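Local coordinates for protein A49R (Vaccinia virus, PDB 4D5T) that inhibits host NF-kappa-B activation by binding host BTRC, which diminishes ubiquitination of the inhibitor NFKBIA and keeps p65/RELA in the cytoplasm, at residues A[34-39]-A[49-54]; A[81-86]-A[103-108]. One frame throughout, in Å; residues are numbered along the deposited sequence. Where two conformers were deposited one is given.

Contact 1. Residues A[34-39]-A[49-54]; sequences KDIVNF and PFISFL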
ATOM      1  N   LYS A  34      -0.387  -3.193 -11.862  1.00 23.28           N
ATOM      2  CA  LYS A  34       0.777  -4.165 -11.802  1.00 23.49           C
ATOM      3  C   LYS A  34       1.791  -3.734 -10.765  1.00 23.42           C
ATOM      4  O   LYS A  34       2.310  -4.534 -10.052  1.00 23.52           O
ATOM      5  CB  LYS A  34       1.471  -4.499 -13.171  1.00 27.79           C
ATOM      6  N   ASP A  35       2.087  -2.420 -10.686  1.00 24.97           N
ATOM      7  CA  ASP A  35       3.036  -1.886  -9.686  1.00 24.29           C
ATOM      8  C   ASP A  35       2.538  -2.093  -8.266  1.00 22.83           C
ATOM      9  O   ASP A  35       3.301  -2.439  -7.368  1.00 22.91           O
ATOM     10  CB  ASP A  35       3.301  -0.390  -9.941  1.00 24.40           C
ATOM     11  CG  ASP A  35       4.184  -0.114 -11.178  1.00 27.79           C
ATOM     12  OD1 ASP A  35       4.893  -1.059 -11.651  1.00 29.38           O
ATOM     13  OD2 ASP A  35       4.215   1.066 -11.605  1.00 26.36           O
ATOM     14  N   ILE A  36       1.229  -1.930  -8.044  1.00 21.68           N
ATOM     15  CA  ILE A  36       0.638  -2.218  -6.729  1.00 22.55           C
ATOM     16  C   ILE A  36       0.814  -3.685  -6.359  1.00 22.77           C
ATOM     17  O   ILE A  36       1.246  -3.993  -5.238  1.00 24.41           O
ATOM     18  CB  ILE A  36      -0.846  -1.737  -6.685  1.00 22.44           C
ATOM     19  CG1 ILE A  36      -0.872  -0.212  -6.721  1.00 22.18           C
ATOM     20  CG2 ILE A  36      -1.517  -2.249  -5.421  1.00 22.62           C
ATOM     21  CD1 ILE A  36      -2.244   0.388  -6.923  1.00 23.27           C
ATOM     22  N   VAL A  37       0.512  -4.591  -7.296  1.00 22.94           N
ATOM     23  CA  VAL A  37       0.694  -6.039  -7.076  1.00 23.74           C
ATOM     24  C   VAL A  37       2.168  -6.323  -6.702  1.00 24.72           C
ATOM     25  O   VAL A  37       2.473  -7.023  -5.723  1.00 25.66           O
ATOM     26  CB  VAL A  37       0.270  -6.892  -8.285  1.00 24.98           C
ATOM     27  CG1 VAL A  37       0.649  -8.382  -8.064  1.00 26.86           C
ATOM     28  CG2 VAL A  37      -1.230  -6.785  -8.489  1.00 24.82           C
ATOM     29  N   ASN A  38       3.057  -5.783  -7.495  1.00 25.91           N
ATOM     30  CA  ASN A  38       4.487  -5.995  -7.237  1.00 27.80           C
ATOM     31  C   ASN A  38       4.921  -5.471  -5.851  1.00 25.97           C
ATOM     32  O   ASN A  38       5.723  -6.098  -5.190  1.00 26.57           O
ATOM     33  CB  ASN A  38       5.319  -5.441  -8.380  1.00 28.20           C
ATOM     34  CG  ASN A  38       5.262  -6.334  -9.642  1.00 31.39           C
ATOM     35  OD1 ASN A  38       5.093  -7.520  -9.549  1.00 31.07           O
ATOM     36  ND2 ASN A  38       5.562  -5.769 -10.786  1.00 33.20           N
ATOM     37  N   PHE A  39       4.427  -4.313  -5.434  1.00 23.65           N
ATOM     38  CA  PHE A  39       4.708  -3.817  -4.083  1.00 24.12           C
ATOM     39  C   PHE A  39       4.228  -4.850  -3.008  1.00 24.41           C
ATOM     40  O   PHE A  39       4.955  -5.155  -2.042  1.00 25.87           O
ATOM     41  CB  PHE A  39       4.006  -2.461  -3.849  1.00 22.89           C
ATOM     42  CG  PHE A  39       4.125  -1.962  -2.434  1.00 24.61           C
ATOM     43  CD1 PHE A  39       5.328  -1.414  -1.976  1.00 24.81           C
ATOM     44  CD2 PHE A  39       3.070  -2.123  -1.538  1.00 22.60           C
ATOM     45  CE1 PHE A  39       5.428  -0.949  -0.649  1.00 25.18           C
ATOM     46  CE2 PHE A  39       3.188  -1.726  -0.226  1.00 24.81           C
ATOM     47  CZ  PHE A  39       4.363  -1.144   0.243  1.00 23.84           C
ATOM     48  N   PRO A  49       5.878   7.002  -8.246  1.00 23.72           N
ATOM     49  CA  PRO A  49       5.786   7.747  -7.026  1.00 24.94           C
ATOM     50  C   PRO A  49       4.741   7.260  -6.037  1.00 24.20           C
ATOM     51  O   PRO A  49       4.945   7.409  -4.828  1.00 24.61           O
ATOM     52  CB  PRO A  49       5.429   9.178  -7.483  1.00 26.83           C
ATOM     53  CG  PRO A  49       5.580   9.193  -8.918  1.00 28.97           C
ATOM     54  CD  PRO A  49       5.659   7.793  -9.463  1.00 27.72           C
ATOM     55  N   PHE A  50       3.635   6.678  -6.523  1.00 22.95           N
ATOM     56  CA  PHE A  50       2.707   6.106  -5.617  1.00 22.46           C
ATOM     57  C   PHE A  50       3.293   4.913  -4.833  1.00 20.44           C
ATOM     58  O   PHE A  50       2.977   4.726  -3.633  1.00 20.83           O
ATOM     59  CB  PHE A  50       1.376   5.701  -6.308  1.00 21.18           C
ATOM     60  CG  PHE A  50       0.322   5.236  -5.330  1.00 20.25           C
ATOM     61  CD1 PHE A  50      -0.214   6.093  -4.418  1.00 20.93           C
ATOM     62  CD2 PHE A  50      -0.201   3.967  -5.390  1.00 19.52           C
ATOM     63  CE1 PHE A  50      -1.245   5.691  -3.519  1.00 20.82           C
ATOM     64  CE2 PHE A  50      -1.157   3.538  -4.507  1.00 20.05           C
ATOM     65  CZ  PHE A  50      -1.734   4.403  -3.601  1.00 20.90           C
ATOM     66  N   ILE A  51       4.098   4.108  -5.496  1.00 20.75           N
ATOM     67  CA  ILE A  51       4.789   2.972  -4.817  1.00 22.10           C
ATOM     68  C   ILE A  51       5.877   3.498  -3.836  1.00 22.28           C
ATOM     69  O   ILE A  51       5.961   3.037  -2.708  1.00 21.44           O
ATOM     70  CB  ILE A  51       5.380   2.006  -5.853  1.00 22.53           C
ATOM     71  CG1 ILE A  51       4.325   1.439  -6.803  1.00 22.18           C
ATOM     72  CG2 ILE A  51       6.117   0.865  -5.191  1.00 24.70           C
ATOM     73  CD1 ILE A  51       3.046   0.922  -6.211  1.00 22.59           C
ATOM     74  N   SER A  52       6.617   4.548  -4.213  1.00 22.57           N
ATOM     75  CA  SER A  52       7.466   5.225  -3.226  1.00 22.75           C
ATOM     76  C   SER A  52       6.712   5.759  -2.001  1.00 22.07           C
ATOM     77  O   SER A  52       7.164   5.562  -0.848  1.00 22.84           O
ATOM     78  CB  SER A  52       8.312   6.313  -3.915  1.00 23.57           C
ATOM     79  OG  SER A  52       9.174   6.853  -2.930  1.00 25.59           O
ATOM     80  N   PHE A  53       5.548   6.346  -2.222  1.00 21.71           N
ATOM     81  CA  PHE A  53       4.627   6.760  -1.121  1.00 22.00           C
ATOM     82  C   PHE A  53       4.291   5.574  -0.249  1.00 21.55           C
ATOM     83  O   PHE A  53       4.462   5.630   0.992  1.00 21.70           O
ATOM     84  CB  PHE A  53       3.381   7.461  -1.674  1.00 22.19           C
ATOM     85  CG  PHE A  53       2.315   7.750  -0.640  1.00 23.92           C
ATOM     86  CD1 PHE A  53       2.386   8.899   0.128  1.00 23.28           C
ATOM     87  CD2 PHE A  53       1.247   6.923  -0.513  1.00 23.68           C
ATOM     88  CE1 PHE A  53       1.443   9.159   1.098  1.00 25.25           C
ATOM     89  CE2 PHE A  53       0.207   7.255   0.406  1.00 23.56           C
ATOM     90  CZ  PHE A  53       0.351   8.351   1.210  1.00 23.47           C
ATOM     91  N   LEU A  54       3.834   4.487  -0.868  1.00 22.47           N
ATOM     92  CA  LEU A  54       3.459   3.304  -0.069  1.00 20.59           C
ATOM     93  C   LEU A  54       4.638   2.791   0.748  1.00 23.23           C
ATOM     94  O   LEU A  54       4.488   2.364   1.917  1.00 22.67           O
ATOM     95  CB  LEU A  54       2.937   2.209  -0.998  1.00 21.55           C
ATOM     96  CG  LEU A  54       1.600   2.484  -1.662  1.00 20.79           C
ATOM     97  CD1 LEU A  54       1.267   1.430  -2.696  1.00 21.62           C
ATOM     98  CD2 LEU A  54       0.477   2.484  -0.618  1.00 21.00           C
TER
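The carbonyl O of Asp35 takes the backbone N-H of Phe39 at 2.9 Å, and the same oxygen is brushed by Ile51 CD1 at 3.6 Å. This is helix-on-helix packing in the core of a Bcl-2-like bundle: segments 34-39 and 49-54 run nearly parallel, their local axes 10.1 Å apart and inclined by 27°. Ile51 illustrates how one branched residue can touch several residues of a facing helix. Its CG1 lies beside its own backbone N (chi1 -58°), and a bent second torsion carries CD1 onto the backbone of Asp35. CG1 itself meets Asp35 CB at 3.8 Å, while CG2 reaches Phe39 CD1 on the following turn. The carboxylate of Asp35 turns to the connecting loop, where OD2 hydrogen-bonds Asn48 ND2. Ile36 extends its CD1 to the Phe50 ring, touching CE2 at 4.1 Å, and meets Ile102 of helix 95-109, which also touches Phe39 and Leu54. No hydrogen bond joins the two segments; they are held by van der Waals packing, mainly between apolar groups. It includes a CH-pi contact: Leu54 CB sits over one face of the Phe39 ring, 4.0 Å from the centroid and 16° off the normal, with CZ its nearest ring atom.

Contact 2. Residues A[81-86]-A[103-108]; sequences DCIVNK and ITLKYI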
ATOM      1  N   ASP A  81     -11.271 -13.891   5.686  0.53 33.71           N
ATOM      2  CA  ASP A  81     -12.069 -12.765   6.166  0.53 34.13           C
ATOM      3  C   ASP A  81     -11.318 -11.445   6.007  0.53 32.27           C
ATOM      4  O   ASP A  81     -11.858 -10.465   5.557  0.53 30.10           O
ATOM      5  CB  ASP A  81     -12.386 -12.940   7.623  0.53 35.88           C
ATOM      6  CG  ASP A  81     -13.373 -11.874   8.137  0.53 37.75           C
ATOM      7  OD1 ASP A  81     -14.576 -11.971   7.866  0.53 39.02           O
ATOM      8  OD2 ASP A  81     -12.936 -10.968   8.859  0.53 37.90           O
ATOM      9  N   CYS A  82     -10.025 -11.423   6.441  0.53 33.76           N
ATOM     10  CA  CYS A  82      -9.204 -10.227   6.254  0.53 32.30           C
ATOM     11  C   CYS A  82      -9.076  -9.767   4.798  0.53 30.86           C
ATOM     12  O   CYS A  82      -9.329  -8.584   4.470  0.53 29.20           O
ATOM     13  CB  CYS A  82      -7.854 -10.492   6.782  0.53 34.07           C
ATOM     14  SG  CYS A  82      -6.756  -9.123   6.594  0.53 33.41           S
ATOM     15  N   ILE A  83      -8.773 -10.709   3.923  1.00 30.45           N
ATOM     16  CA  ILE A  83      -8.636 -10.408   2.465  1.00 32.39           C
ATOM     17  C   ILE A  83      -9.870  -9.846   1.875  1.00 30.50           C
ATOM     18  O   ILE A  83      -9.862  -8.747   1.298  1.00 29.44           O
ATOM     19  CB  ILE A  83      -8.242 -11.642   1.639  1.00 33.40           C
ATOM     20  CG1 ILE A  83      -6.799 -11.958   1.946  1.00 37.52           C
ATOM     21  CG2 ILE A  83      -8.444 -11.359   0.139  1.00 32.76           C
ATOM     22  CD1 ILE A  83      -6.341 -13.294   1.408  1.00 37.44           C
ATOM     23  N   VAL A  84     -10.992 -10.512   2.109  1.00 31.82           N
ATOM     24  CA  VAL A  84     -12.256 -10.014   1.589  1.00 30.02           C
ATOM     25  C   VAL A  84     -12.610  -8.673   2.157  1.00 32.95           C
ATOM     26  O   VAL A  84     -13.049  -7.789   1.417  1.00 29.32           O
ATOM     27  CB  VAL A  84     -13.391 -11.047   1.777  1.00 34.17           C
ATOM     28  CG1 VAL A  84     -14.706 -10.529   1.330  1.00 32.60           C
ATOM     29  CG2 VAL A  84     -13.078 -12.327   0.994  1.00 38.57           C
ATOM     30  N   ASN A  85     -12.467  -8.507   3.477  1.00 33.93           N
ATOM     31  CA  ASN A  85     -12.754  -7.198   4.141  1.00 32.49           C
ATOM     32  C   ASN A  85     -11.907  -6.081   3.560  1.00 30.98           C
ATOM     33  O   ASN A  85     -12.421  -5.058   3.205  1.00 30.94           O
ATOM     34  CB  ASN A  85     -12.490  -7.343   5.659  1.00 38.21           C
ATOM     35  CG  ASN A  85     -12.675  -6.038   6.446  1.00 45.81           C
ATOM     36  OD1 ASN A  85     -11.914  -5.100   6.333  1.00 51.81           O
ATOM     37  ND2 ASN A  85     -13.666  -6.014   7.290  1.00 52.81           N
ATOM     38  N   LYS A  86     -10.594  -6.277   3.450  1.00 30.55           N
ATOM     39  CA  LYS A  86      -9.721  -5.170   3.013  1.00 27.83           C
ATOM     40  C   LYS A  86      -9.908  -4.867   1.505  1.00 27.54           C
ATOM     41  O   LYS A  86      -9.916  -3.711   1.091  1.00 26.05           O
ATOM     42  CB  LYS A  86      -8.276  -5.496   3.237  1.00 26.61           C
ATOM     43  CG  LYS A  86      -7.812  -5.639   4.697  1.00 30.90           C
ATOM     44  CD  LYS A  86      -8.098  -4.465   5.579  1.00 29.61           C
ATOM     45  CE  LYS A  86      -7.417  -4.633   6.918  1.00 32.98           C
ATOM     46  NZ  LYS A  86      -7.714  -3.478   7.795  1.00 32.54           N
ATOM     47  N   ILE A 103      -1.147  -2.288   2.345  1.00 22.58           N
ATOM     48  CA  ILE A 103      -0.122  -2.618   3.322  1.00 24.38           C
ATOM     49  C   ILE A 103      -0.468  -3.890   4.059  1.00 25.55           C
ATOM     50  O   ILE A 103       0.402  -4.749   4.253  1.00 25.00           O
ATOM     51  CB  ILE A 103       0.078  -1.430   4.254  1.00 26.49           C
ATOM     52  CG1 ILE A 103       0.875  -0.382   3.466  1.00 27.06           C
ATOM     53  CG2 ILE A 103       0.762  -1.853   5.534  1.00 28.76           C
ATOM     54  CD1 ILE A 103       1.041   0.901   4.210  1.00 29.59           C
ATOM     55  N   THR A 104      -1.744  -4.077   4.382  1.00 23.92           N
ATOM     56  CA  THR A 104      -2.185  -5.339   5.030  1.00 24.35           C
ATOM     57  C   THR A 104      -1.935  -6.547   4.116  1.00 24.06           C
ATOM     58  O   THR A 104      -1.428  -7.604   4.575  1.00 25.18           O
ATOM     59  CB  THR A 104      -3.679  -5.289   5.389  1.00 25.32           C
ATOM     60  OG1 THR A 104      -3.886  -4.266   6.369  1.00 25.96           O
ATOM     61  CG2 THR A 104      -4.121  -6.630   6.001  1.00 27.15           C
ATOM     62  N   LEU A 105      -2.232  -6.402   2.833  1.00 22.03           N
ATOM     63  CA  LEU A 105      -2.002  -7.475   1.880  1.00 22.99           C
ATOM     64  C   LEU A 105      -0.491  -7.789   1.814  1.00 24.29           C
ATOM     65  O   LEU A 105      -0.086  -8.957   1.673  1.00 26.75           O
ATOM     66  CB  LEU A 105      -2.590  -7.161   0.481  1.00 22.41           C
ATOM     67  CG  LEU A 105      -4.139  -7.118   0.517  1.00 23.68           C
ATOM     68  CD1 LEU A 105      -4.680  -6.638  -0.807  1.00 24.37           C
ATOM     69  CD2 LEU A 105      -4.816  -8.390   0.861  1.00 24.23           C
ATOM     70  N   LYS A 106       0.363  -6.773   1.844  1.00 24.79           N
ATOM     71  CA  LYS A 106       1.811  -6.972   1.873  1.00 26.04           C
ATOM     72  C   LYS A 106       2.218  -7.745   3.124  1.00 25.92           C
ATOM     73  O   LYS A 106       2.979  -8.720   3.026  1.00 27.78           O
ATOM     74  CB  LYS A 106       2.566  -5.625   1.768  1.00 25.30           C
ATOM     75  CG  LYS A 106       4.067  -5.812   1.840  1.00 28.31           C
ATOM     76  CD  LYS A 106       4.842  -4.570   1.477  1.00 30.01           C
ATOM     77  CE  LYS A 106       6.331  -4.900   1.703  1.00 36.18           C
ATOM     78  NZ  LYS A 106       7.246  -3.950   1.100  1.00 40.12           N
ATOM     79  N   TYR A 107       1.639  -7.425   4.280  1.00 26.94           N
ATOM     80  CA  TYR A 107       1.963  -8.231   5.475  1.00 28.94           C
ATOM     81  C   TYR A 107       1.586  -9.693   5.287  1.00 30.78           C
ATOM     82  O   TYR A 107       2.287 -10.631   5.738  1.00 35.16           O
ATOM     83  CB  TYR A 107       1.275  -7.716   6.730  1.00 29.19           C
ATOM     84  CG  TYR A 107       1.593  -6.338   7.185  1.00 30.27           C
ATOM     85  CD1 TYR A 107       2.912  -5.839   7.211  1.00 30.60           C
ATOM     86  CD2 TYR A 107       0.587  -5.540   7.721  1.00 32.83           C
ATOM     87  CE1 TYR A 107       3.192  -4.547   7.652  1.00 31.25           C
ATOM     88  CE2 TYR A 107       0.869  -4.248   8.153  1.00 34.17           C
ATOM     89  CZ  TYR A 107       2.175  -3.783   8.146  1.00 31.72           C
ATOM     90  OH  TYR A 107       2.408  -2.545   8.663  1.00 37.01           O
ATOM     91  N   ILE A 108       0.411  -9.923   4.699  1.00 32.54           N
ATOM     92  CA  ILE A 108      -0.119 -11.270   4.530  1.00 31.23           C
ATOM     93  C   ILE A 108       0.744 -12.043   3.537  1.00 30.29           C
ATOM     94  O   ILE A 108       1.099 -13.214   3.797  1.00 30.38           O
ATOM     95  CB  ILE A 108      -1.578 -11.275   4.065  1.00 30.57           C
ATOM     96  CG1 ILE A 108      -2.484 -10.706   5.157  1.00 32.60           C
ATOM     97  CG2 ILE A 108      -2.019 -12.701   3.692  1.00 31.41           C
ATOM     98  CD1 ILE A 108      -3.899 -10.588   4.683  1.00 31.83           C
TER
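Ile108 lays its CD1 against two neighbouring residues of helix 76-87, meeting Ile83 CG1 at 4.2 Å and Cys82 SG, in one of its two conformers, at 3.7 Å. The pair belongs to the helical bundle of the Bcl-2-like fold, with segments 81-86 and 103-108 close to antiparallel, their local axes at 157°. The apolar part is the well-filled one. Ile83 CG1 also meets Leu105 CD2 at 4.2 Å, and helix 112-126 closes over this patch: Leu122 touches both Ile83 and Leu105, and Phe114 lies against Ile108. Cys82 stands at the border with the more open side, and its two conformers make its sulfur contacts, including that with Thr104 CG2, less certain. Beyond it, the aliphatic chain of Lys86 crosses the Thr104 side chain at about a right angle. CG lies 4.0 Å from Thr104 CG2, and a bend at chi2 (-55°) brings CE to 3.6 Å from Thr104 OG1. The polar ends both look to Asp100, one turn before Thr104: Lys86 NZ forms a salt bridge with its OD2, and Thr104 OG1 hydrogen-bonds its backbone O. With no hydrogen bond between the segments, their direct cohesion is van der Waals packing, mostly apolar, and the charge of Lys86 reaches helix 95-109 through Asp100.

How the contacts relate
Helix 95-109 relates the two contacts. It supplies one segment of contact 2, and Ile102 and Val99 of this helix touch side chains of contact 1. The contacts lie about 16 Å apart, centre to centre, and meet where Phe39 O approaches Lys106 CD at 3.6 Å; Lys106 also makes a cation-pi interaction with the Phe39 ring. Contact 1 is nearer the middle of the chain and largely buried, joining nearly parallel helices through aromatic and branched aliphatic groups. Contact 2 is only partly buried and antiparallel, lacks aromatic rings between its segments, and gives its outer side to a lysine and a threonine. Together they show how chemistry shifts from core toward surface within one bundle.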